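Local coordinates for glutathione transferase (Leptospira interrogans serovar Lai, PDB 3UBK), which probably conjugates glutathione to electrophilic substrates and binds glutathione in its N-terminal domain, at residues 14-19 against 203-208; 21-26 against 198-203; 54-59 against 68-73. All blocks are in the same frame, centred on the assembly; numbering follows the deposited sequence.

Interaction 1 (14-19 against 203-208); sequences YVNKVK and KDKQIL
The helical turns 14-19 and 203-208 approach most closely at Asn-16 and Lys-205, whose CA atoms lie 8.5 Å apart, a spacing that side chains and one water bridge. Lys-19 and Asp-204 cross at about a right angle, and NZ of Lys-19 forms a salt bridge with OD2 of Asp-204 at 2.7 Å, although the position of that oxygen is less certain than the rest. With CG anti to the backbone N (chi1 -154°) and the chain extended beyond it, Lys-19 spans the distance to the second helix; its ammonium also donates to OE1 of Gln-31. The contact joins helix 13-25 of the thioredoxin-like N-terminal domain to helix 196-213 of the all-helical C-terminal domain, across the interdomain interface of the glutathione transferase fold. One turn back along the first helix, the amide of Asn-16 crosses the chain of Lys-205, its ND2 lying 3.8 Å from Lys-205 CD. A bend at chi3 (62°) turns the end of Lys-205 aside, and a water accepts from both Asn-16 ND2 and Lys-205 NZ, at 3.1 Å from each. Both nitrogens have direct partners as well: ND2 donates to the carbonyl of Ser-10, and NZ forms a salt bridge with Glu-202.

Interaction 2 (21-26 against 198-203); sequences GILEKG and PALVEK
Pro-198 meets the side chain of Glu-24 at the start of segment 198-203, its ring carbon CD lying 4.2 Å from Glu-24 OE1. This is a loose touch: Glu-24 bends at chi2 (71°), which brings the carboxylate round to the proline, and its other oxygen, OE2, makes a salt bridge with Lys-195. Two residues on, Leu-200 puts its CD2 methyl against the fork of Leu-23, 3.9 Å from Leu-23 CD2 and hardly farther from CD1, the two side chains crossing at about a right angle. The helices involved, 13-25 and 196-213, face each other across the boundary between the two domains of the glutathione transferase fold; here their short segments run 10.0 Å apart at closest approach, with their directions 141° apart. Val-201 makes the nearest approach between the segments: CG2, the methyl beside its backbone N, lies 3.6 Å from CD1 of Leu-23. CD1 of Leu-23 lies between Val-201 and Leu-200, while its CD2 meets Leu-200. Just beyond it the first helix ends in a Schellman motif at Gly-26, whose N donates to Leu-23 O at 3.0 Å and, weakly, to Ile-22 O.

Interaction 3 (54-59 against 68-73); sequences LEMDGK and LEFLDT
Strand 53-56 and helix 64-74 belong to the thioredoxin-like N-terminal domain of glutathione transferases, and Leu-54 and Met-56 of the strand meet Phe-70 and Leu-71 of the helix in the buried layer between sheet and helix. The short segments approach to 11.0 Å between axes, with 36° between their directions. Leu-54 and Met-56, two residues apart, both point their side chains at the helix, as residues two apart on a strand usually do. With its CG anti to the backbone N (chi1 -176°), Leu-54 reaches between two helix residues through one methyl: CD2 lies 3.9 Å from Phe-70 CD2 and 4.0 Å from Leu-71 CD2. The side chains of Leu-54 and Phe-70 cross at about a right angle. Beyond Met-56 the chain reverses in a type I' turn from Met-56 to Lys-59, closing the hairpin between strands 53-56 and 59-61. The pair Met-56 N to Lys-59 O, 2.9 Å, and the return bond from Lys-59 N to Met-56 O hold this turn. The aromatic ring of Phe-70 also lies at the dimer interface, where it meets Trp-87 of the second subunit; the same tryptophan packs on Met-56, so this contact within one subunit contributes to the surface its partner binds. Between Met-56 and Phe-70 themselves the contact is Met-aromatic and edge-on. The sulfur lies essentially in the ring plane, 89° off the normal and 5.1 Å from the centroid of the Phe-70 ring, with Met-56 SD 3.8 Å from Phe-70 CE2.

Interactions 1 and 2 are successive stretches of one interface between helices 13-25 and 196-213, their centres about 9 Å apart. Val-201 joins them, its CG1 lying 3.7 Å from CG of Asn-16. Interaction 3, about 17 Å from interaction 2 between centres, is inside the N-terminal domain. Helix 13-25 links it to the interdomain contacts: Lys-25 NZ forms a salt bridge with Asp-72 OD1 at 2.8 Å, and Ile-22 CG1 packs 3.6 Å from Leu-71 CD1. The glutathione site borders this framework. Ser-64, one of its residues, is about 9 Å from Asn-16 and from Leu-54, side chain to side chain, and Lys-17 NZ hydrogen-bonds its OG.

Interaction 1 (14-19 against 203-208)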
loop_
_atom_site.group_PDB
_atom_site.type_symbol
_atom_site.label_atom_id
_atom_site.label_comp_id
_atom_site.label_asym_id
_atom_site.label_seq_id
_atom_site.Cartn_x
_atom_site.Cartn_y
_atom_site.Cartn_z
ATOM N N TYR A 14 1.689 -12.164 -3.721
ATOM C CA TYR A 14 2.407 -10.936 -4.077
ATOM C C TYR A 14 3.393 -11.163 -5.223
ATOM O O TYR A 14 3.568 -10.296 -6.070
ATOM C CB TYR A 14 3.098 -10.330 -2.849
ATOM C CG TYR A 14 2.052 -9.833 -1.870
ATOM C CD1 TYR A 14 1.570 -10.655 -0.859
ATOM C CD2 TYR A 14 1.492 -8.569 -2.009
ATOM C CE1 TYR A 14 0.579 -10.211 0.021
ATOM C CE2 TYR A 14 0.509 -8.119 -1.134
ATOM C CZ TYR A 14 0.055 -8.950 -0.123
ATOM O OH TYR A 14 -0.932 -8.526 0.741
ATOM N N VAL A 15 4.026 -12.330 -5.247
ATOM C CA VAL A 15 4.864 -12.709 -6.387
ATOM C C VAL A 15 3.972 -12.802 -7.618
ATOM O O VAL A 15 4.280 -12.258 -8.691
ATOM C CB VAL A 15 5.591 -14.072 -6.124
ATOM C CG1 VAL A 15 6.260 -14.597 -7.390
ATOM C CG2 VAL A 15 6.603 -13.917 -5.002
ATOM N N ASN A 16 2.833 -13.460 -7.460
ATOM C CA ASN A 16 1.944 -13.674 -8.583
ATOM C C ASN A 16 1.356 -12.381 -9.118
ATOM O O ASN A 16 1.187 -12.237 -10.326
ATOM C CB ASN A 16 0.851 -14.688 -8.235
ATOM C CG ASN A 16 1.409 -16.082 -8.122
ATOM O OD1 ASN A 16 2.490 -16.354 -8.637
ATOM N ND2 ASN A 16 0.702 -16.961 -7.438
ATOM N N LYS A 17 1.031 -11.452 -8.222
ATOM C CA LYS A 17 0.621 -10.113 -8.633
ATOM C C LYS A 17 1.633 -9.505 -9.632
ATOM O O LYS A 17 1.259 -8.987 -10.685
ATOM C CB LYS A 17 0.476 -9.222 -7.391
ATOM C CG LYS A 17 0.315 -7.720 -7.651
ATOM C CD LYS A 17 0.452 -6.998 -6.296
ATOM C CE LYS A 17 0.395 -5.495 -6.382
ATOM N NZ LYS A 17 0.840 -4.931 -5.050
ATOM N N VAL A 18 2.913 -9.560 -9.292
ATOM C CA VAL A 18 3.965 -9.006 -10.157
ATOM C C VAL A 18 4.094 -9.808 -11.465
ATOM O O VAL A 18 4.214 -9.252 -12.570
ATOM C CB VAL A 18 5.333 -8.957 -9.430
ATOM C CG1 VAL A 18 6.461 -8.633 -10.414
ATOM C CG2 VAL A 18 5.309 -7.928 -8.268
ATOM N N LYS A 19 4.041 -11.123 -11.334
ATOM C CA LYS A 19 4.169 -12.030 -12.472
ATOM C C LYS A 19 3.080 -11.791 -13.526
ATOM O O LYS A 19 3.341 -11.833 -14.737
ATOM C CB LYS A 19 4.105 -13.464 -11.928
ATOM C CG LYS A 19 4.776 -14.516 -12.739
ATOM C CD LYS A 19 4.972 -15.775 -11.887
ATOM C CE LYS A 19 4.999 -17.000 -12.770
ATOM N NZ LYS A 19 5.236 -18.255 -11.992
ATOM N N LYS A 203 -1.058 -22.131 -13.315
ATOM C CA LYS A 203 -0.344 -23.372 -13.562
ATOM C C LYS A 203 0.943 -23.499 -12.737
ATOM O O LYS A 203 1.183 -24.536 -12.109
ATOM C CB LYS A 203 -0.051 -23.523 -15.054
ATOM C CG LYS A 203 0.929 -24.644 -15.383
ATOM C CD LYS A 203 0.428 -25.986 -14.883
ATOM C CE LYS A 203 -1.014 -26.233 -15.268
ATOM N NZ LYS A 203 -1.444 -27.609 -14.882
ATOM N N ASP A 204 1.783 -22.459 -12.741
ATOM C CA ASP A 204 3.015 -22.491 -11.946
ATOM C C ASP A 204 2.707 -22.664 -10.450
ATOM O O ASP A 204 3.450 -23.331 -9.721
ATOM C CB ASP A 204 3.849 -21.232 -12.164
ATOM C CG ASP A 204 4.639 -21.267 -13.471
ATOM O OD1 ASP A 204 4.804 -22.357 -14.059
ATOM O OD2 ASP A 204 5.102 -20.196 -13.911
ATOM N N LYS A 205 1.615 -22.056 -10.007
ATOM C CA LYS A 205 1.191 -22.147 -8.615
ATOM C C LYS A 205 0.813 -23.594 -8.317
ATOM O O LYS A 205 1.227 -24.160 -7.310
ATOM C CB LYS A 205 -0.006 -21.222 -8.360
ATOM C CG LYS A 205 -0.522 -21.250 -6.913
ATOM C CD LYS A 205 -1.378 -20.019 -6.554
ATOM C CE LYS A 205 -2.639 -19.909 -7.409
ATOM N NZ LYS A 205 -3.469 -18.678 -7.104
ATOM N N GLN A 206 0.041 -24.185 -9.224
ATOM C CA GLN A 206 -0.408 -25.567 -9.090
ATOM C C GLN A 206 0.740 -26.573 -9.077
ATOM O O GLN A 206 0.765 -27.490 -8.251
ATOM C CB GLN A 206 -1.380 -25.909 -10.209
ATOM C CG GLN A 206 -2.254 -27.111 -9.908
ATOM C CD GLN A 206 -2.682 -27.818 -11.162
ATOM O OE1 GLN A 206 -1.901 -27.939 -12.103
ATOM N NE2 GLN A 206 -3.927 -28.281 -11.194
ATOM N N ILE A 207 1.691 -26.405 -9.992
ATOM C CA ILE A 207 2.836 -27.296 -10.074
ATOM C C ILE A 207 3.593 -27.353 -8.750
ATOM O O ILE A 207 3.947 -28.434 -8.268
ATOM C CB ILE A 207 3.817 -26.833 -11.184
ATOM C CG1 ILE A 207 3.236 -27.083 -12.580
ATOM C CG2 ILE A 207 5.160 -27.505 -11.039
ATOM C CD1 ILE A 207 4.010 -26.341 -13.675
ATOM N N LEU A 208 3.867 -26.188 -8.165
ATOM C CA LEU A 208 4.656 -26.154 -6.929
ATOM C C LEU A 208 3.870 -26.685 -5.726
ATOM O O LEU A 208 4.434 -27.367 -4.856
ATOM C CB LEU A 208 5.175 -24.743 -6.632
ATOM C CG LEU A 208 6.049 -24.619 -5.367
ATOM C CD1 LEU A 208 7.313 -25.461 -5.473
ATOM C CD2 LEU A 208 6.433 -23.159 -5.115
HETATM O O HOH W 1 -2.080 -15.988 -6.616
#

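Interaction 2 (21-26 against 198-203)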
loop_
_atom_site.group_PDB
_atom_site.type_symbol
_atom_site.label_atom_id
_atom_site.label_comp_id
_atom_site.label_asym_id
_atom_site.label_seq_id
_atom_site.Cartn_x
_atom_site.Cartn_y
_atom_site.Cartn_z
ATOM N N GLY A 21 1.644 -8.984 -14.257
ATOM C CA GLY A 21 1.989 -7.757 -14.980
ATOM C C GLY A 21 3.110 -7.991 -15.976
ATOM O O GLY A 21 3.031 -7.539 -17.110
ATOM N N ILE A 22 4.151 -8.702 -15.552
ATOM C CA ILE A 22 5.274 -9.043 -16.438
ATOM C C ILE A 22 4.796 -9.855 -17.649
ATOM O O ILE A 22 5.151 -9.556 -18.795
ATOM C CB ILE A 22 6.366 -9.830 -15.673
ATOM C CG1 ILE A 22 7.126 -8.908 -14.703
ATOM C CG2 ILE A 22 7.368 -10.501 -16.641
ATOM C CD1 ILE A 22 8.019 -9.664 -13.660
ATOM N N LEU A 23 3.994 -10.884 -17.392
ATOM C CA LEU A 23 3.501 -11.762 -18.455
ATOM C C LEU A 23 2.608 -11.018 -19.423
ATOM O O LEU A 23 2.690 -11.220 -20.634
ATOM C CB LEU A 23 2.721 -12.942 -17.862
ATOM C CG LEU A 23 3.627 -13.963 -17.173
ATOM C CD1 LEU A 23 2.779 -14.993 -16.406
ATOM C CD2 LEU A 23 4.541 -14.628 -18.229
ATOM N N GLU A 24 1.747 -10.154 -18.891
ATOM C CA GLU A 24 0.786 -9.471 -19.739
ATOM C C GLU A 24 1.443 -8.493 -20.720
ATOM O O GLU A 24 0.962 -8.338 -21.853
ATOM C CB GLU A 24 -0.277 -8.772 -18.888
ATOM C CG GLU A 24 -1.500 -8.367 -19.685
ATOM C CD GLU A 24 -2.357 -9.564 -20.120
ATOM O OE1 GLU A 24 -2.177 -10.689 -19.599
ATOM O OE2 GLU A 24 -3.232 -9.361 -20.972
ATOM N N LYS A 25 2.528 -7.846 -20.280
ATOM C CA LYS A 25 3.339 -6.981 -21.129
ATOM C C LYS A 25 4.220 -7.781 -22.094
ATOM O O LYS A 25 4.755 -7.232 -23.057
ATOM C CB LYS A 25 4.239 -6.070 -20.275
ATOM C CG LYS A 25 3.512 -4.892 -19.624
ATOM C CD LYS A 25 4.475 -3.977 -18.893
ATOM C CE LYS A 25 3.732 -2.834 -18.203
ATOM N NZ LYS A 25 3.236 -1.769 -19.178
ATOM N N GLY A 26 4.396 -9.064 -21.806
ATOM C CA GLY A 26 5.221 -9.922 -22.640
ATOM C C GLY A 26 6.700 -9.768 -22.360
ATOM O O GLY A 26 7.525 -10.010 -23.233
ATOM N N PRO A 198 -2.603 -15.212 -17.102
ATOM C CA PRO A 198 -3.230 -15.680 -15.857
ATOM C C PRO A 198 -3.266 -17.206 -15.757
ATOM O O PRO A 198 -3.077 -17.753 -14.658
ATOM C CB PRO A 198 -4.649 -15.094 -15.941
ATOM C CG PRO A 198 -4.451 -13.812 -16.728
ATOM C CD PRO A 198 -3.444 -14.227 -17.800
ATOM N N ALA A 199 -3.497 -17.892 -16.877
ATOM C CA ALA A 199 -3.468 -19.366 -16.867
ATOM C C ALA A 199 -2.102 -19.884 -16.440
ATOM O O ALA A 199 -2.011 -20.815 -15.635
ATOM C CB ALA A 199 -3.870 -19.957 -18.229
ATOM N N LEU A 200 -1.035 -19.281 -16.966
ATOM C CA LEU A 200 0.326 -19.711 -16.623
ATOM C C LEU A 200 0.636 -19.478 -15.133
ATOM O O LEU A 200 1.234 -20.329 -14.453
ATOM C CB LEU A 200 1.355 -18.978 -17.497
ATOM C CG LEU A 200 2.819 -19.371 -17.286
ATOM C CD1 LEU A 200 3.020 -20.841 -17.648
ATOM C CD2 LEU A 200 3.755 -18.487 -18.105
ATOM N N VAL A 201 0.218 -18.328 -14.619
ATOM C CA VAL A 201 0.392 -18.047 -13.192
ATOM C C VAL A 201 -0.299 -19.120 -12.326
ATOM O O VAL A 201 0.297 -19.644 -11.375
ATOM C CB VAL A 201 -0.114 -16.632 -12.838
ATOM C CG1 VAL A 201 -0.292 -16.481 -11.334
ATOM C CG2 VAL A 201 0.868 -15.580 -13.394
ATOM N N GLU A 202 -1.542 -19.442 -12.661
ATOM C CA GLU A 202 -2.279 -20.516 -11.977
ATOM C C GLU A 202 -1.566 -21.859 -12.115
ATOM O O GLU A 202 -1.475 -22.633 -11.156
ATOM C CB GLU A 202 -3.689 -20.644 -12.549
ATOM C CG GLU A 202 -4.619 -19.545 -12.095
ATOM C CD GLU A 202 -4.837 -19.577 -10.595
ATOM O OE1 GLU A 202 -5.700 -20.357 -10.129
ATOM O OE2 GLU A 202 -4.145 -18.824 -9.881
ATOM N N LYS A 203 -1.058 -22.131 -13.315
ATOM C CA LYS A 203 -0.344 -23.372 -13.562
ATOM C C LYS A 203 0.943 -23.499 -12.737
ATOM O O LYS A 203 1.183 -24.536 -12.109
ATOM C CB LYS A 203 -0.051 -23.523 -15.054
ATOM C CG LYS A 203 0.929 -24.644 -15.383
ATOM C CD LYS A 203 0.428 -25.986 -14.883
ATOM C CE LYS A 203 -1.014 -26.233 -15.268
ATOM N NZ LYS A 203 -1.444 -27.609 -14.882
#

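Interaction 3 (54-59 against 68-73)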
loop_
_atom_site.group_PDB
_atom_site.type_symbol
_atom_site.label_atom_id
_atom_site.label_comp_id
_atom_site.label_asym_id
_atom_site.label_seq_id
_atom_site.Cartn_x
_atom_site.Cartn_y
_atom_site.Cartn_z
ATOM N N LEU A 54 12.366 -7.666 -7.174
ATOM C CA LEU A 54 12.750 -7.555 -8.576
ATOM C C LEU A 54 14.214 -7.162 -8.674
ATOM O O LEU A 54 14.674 -6.224 -8.001
ATOM C CB LEU A 54 11.901 -6.511 -9.302
ATOM C CG LEU A 54 12.132 -6.369 -10.815
ATOM C CD1 LEU A 54 11.254 -7.355 -11.566
ATOM C CD2 LEU A 54 11.827 -4.948 -11.260
ATOM N N GLU A 55 14.957 -7.882 -9.503
ATOM C CA GLU A 55 16.351 -7.525 -9.749
ATOM C C GLU A 55 16.539 -7.130 -11.211
ATOM O O GLU A 55 16.131 -7.860 -12.117
ATOM C CB GLU A 55 17.278 -8.693 -9.394
ATOM C CG GLU A 55 18.741 -8.450 -9.732
ATOM C CD GLU A 55 19.628 -9.662 -9.432
ATOM O OE1 GLU A 55 19.097 -10.679 -8.954
ATOM O OE2 GLU A 55 20.845 -9.596 -9.689
ATOM N N MET A 56 17.107 -5.951 -11.426
ATOM C CA MET A 56 17.568 -5.511 -12.748
ATOM C C MET A 56 18.881 -4.767 -12.569
ATOM O O MET A 56 19.055 -4.046 -11.588
ATOM C CB MET A 56 16.585 -4.536 -13.383
ATOM C CG MET A 56 15.351 -5.135 -13.977
ATOM S SD MET A 56 14.449 -3.880 -14.911
ATOM C CE MET A 56 15.639 -3.416 -16.160
ATOM N N ASP A 57 19.798 -4.913 -13.517
ATOM C CA ASP A 57 21.060 -4.170 -13.468
ATOM C C ASP A 57 21.653 -4.107 -12.057
ATOM O O ASP A 57 21.999 -3.028 -11.581
ATOM C CB ASP A 57 20.860 -2.746 -14.003
ATOM N N GLY A 58 21.775 -5.261 -11.401
ATOM C CA GLY A 58 22.299 -5.329 -10.032
ATOM C C GLY A 58 21.563 -4.463 -9.018
ATOM O O GLY A 58 22.019 -4.288 -7.890
ATOM N N LYS A 59 20.422 -3.913 -9.416
ATOM C CA LYS A 59 19.598 -3.125 -8.512
ATOM C C LYS A 59 18.343 -3.889 -8.105
ATOM O O LYS A 59 17.795 -4.662 -8.895
ATOM C CB LYS A 59 19.238 -1.777 -9.142
ATOM C CG LYS A 59 20.373 -0.765 -9.084
ATOM C CD LYS A 59 19.850 0.628 -8.766
ATOM C CE LYS A 59 20.955 1.532 -8.232
ATOM N NZ LYS A 59 20.410 2.839 -7.757
ATOM N N LEU A 68 5.677 -3.035 -9.608
ATOM C CA LEU A 68 4.790 -2.876 -10.756
ATOM C C LEU A 68 4.698 -1.426 -11.261
ATOM O O LEU A 68 4.558 -1.201 -12.452
ATOM C CB LEU A 68 3.394 -3.463 -10.475
ATOM C CG LEU A 68 3.397 -4.998 -10.578
ATOM C CD1 LEU A 68 2.044 -5.545 -10.171
ATOM C CD2 LEU A 68 3.766 -5.495 -11.982
ATOM N N GLU A 69 4.791 -0.446 -10.359
ATOM C CA GLU A 69 4.810 0.960 -10.783
ATOM C C GLU A 69 6.094 1.230 -11.565
ATOM O O GLU A 69 6.104 1.960 -12.557
ATOM C CB GLU A 69 4.727 1.889 -9.562
ATOM C CG GLU A 69 3.400 1.774 -8.805
ATOM C CD GLU A 69 2.347 2.775 -9.264
ATOM O OE1 GLU A 69 2.583 3.531 -10.235
ATOM O OE2 GLU A 69 1.275 2.821 -8.629
ATOM N N PHE A 70 7.177 0.611 -11.116
ATOM C CA PHE A 70 8.473 0.760 -11.785
ATOM C C PHE A 70 8.459 0.135 -13.193
ATOM O O PHE A 70 8.830 0.784 -14.185
ATOM C CB PHE A 70 9.560 0.127 -10.909
ATOM C CG PHE A 70 10.891 -0.023 -11.593
ATOM C CD1 PHE A 70 11.812 1.022 -11.588
ATOM C CD2 PHE A 70 11.219 -1.211 -12.242
ATOM C CE1 PHE A 70 13.063 0.886 -12.225
ATOM C CE2 PHE A 70 12.471 -1.365 -12.874
ATOM C CZ PHE A 70 13.392 -0.304 -12.859
ATOM N N LEU A 71 8.028 -1.121 -13.275
ATOM C CA LEU A 71 7.974 -1.819 -14.553
ATOM C C LEU A 71 7.075 -1.083 -15.541
ATOM O O LEU A 71 7.395 -0.999 -16.721
ATOM C CB LEU A 71 7.485 -3.266 -14.385
ATOM C CG LEU A 71 8.492 -4.198 -13.724
ATOM C CD1 LEU A 71 7.856 -5.562 -13.481
ATOM C CD2 LEU A 71 9.752 -4.312 -14.594
ATOM N N ASP A 72 5.962 -0.538 -15.060
ATOM C CA ASP A 72 5.057 0.195 -15.935
ATOM C C ASP A 72 5.676 1.506 -16.430
ATOM O O ASP A 72 5.353 1.955 -17.517
ATOM C CB ASP A 72 3.717 0.494 -15.250
ATOM C CG ASP A 72 2.605 0.764 -16.245
ATOM O OD1 ASP A 72 2.418 -0.065 -17.166
ATOM O OD2 ASP A 72 1.896 1.793 -16.105
ATOM N N THR A 73 6.561 2.104 -15.630
ATOM C CA THR A 73 7.226 3.331 -16.020
ATOM C C THR A 73 8.295 3.042 -17.082
ATOM O O THR A 73 8.316 3.660 -18.155
ATOM C CB THR A 73 7.875 4.004 -14.801
ATOM O OG1 THR A 73 6.849 4.409 -13.890
ATOM C CG2 THR A 73 8.708 5.229 -15.227
#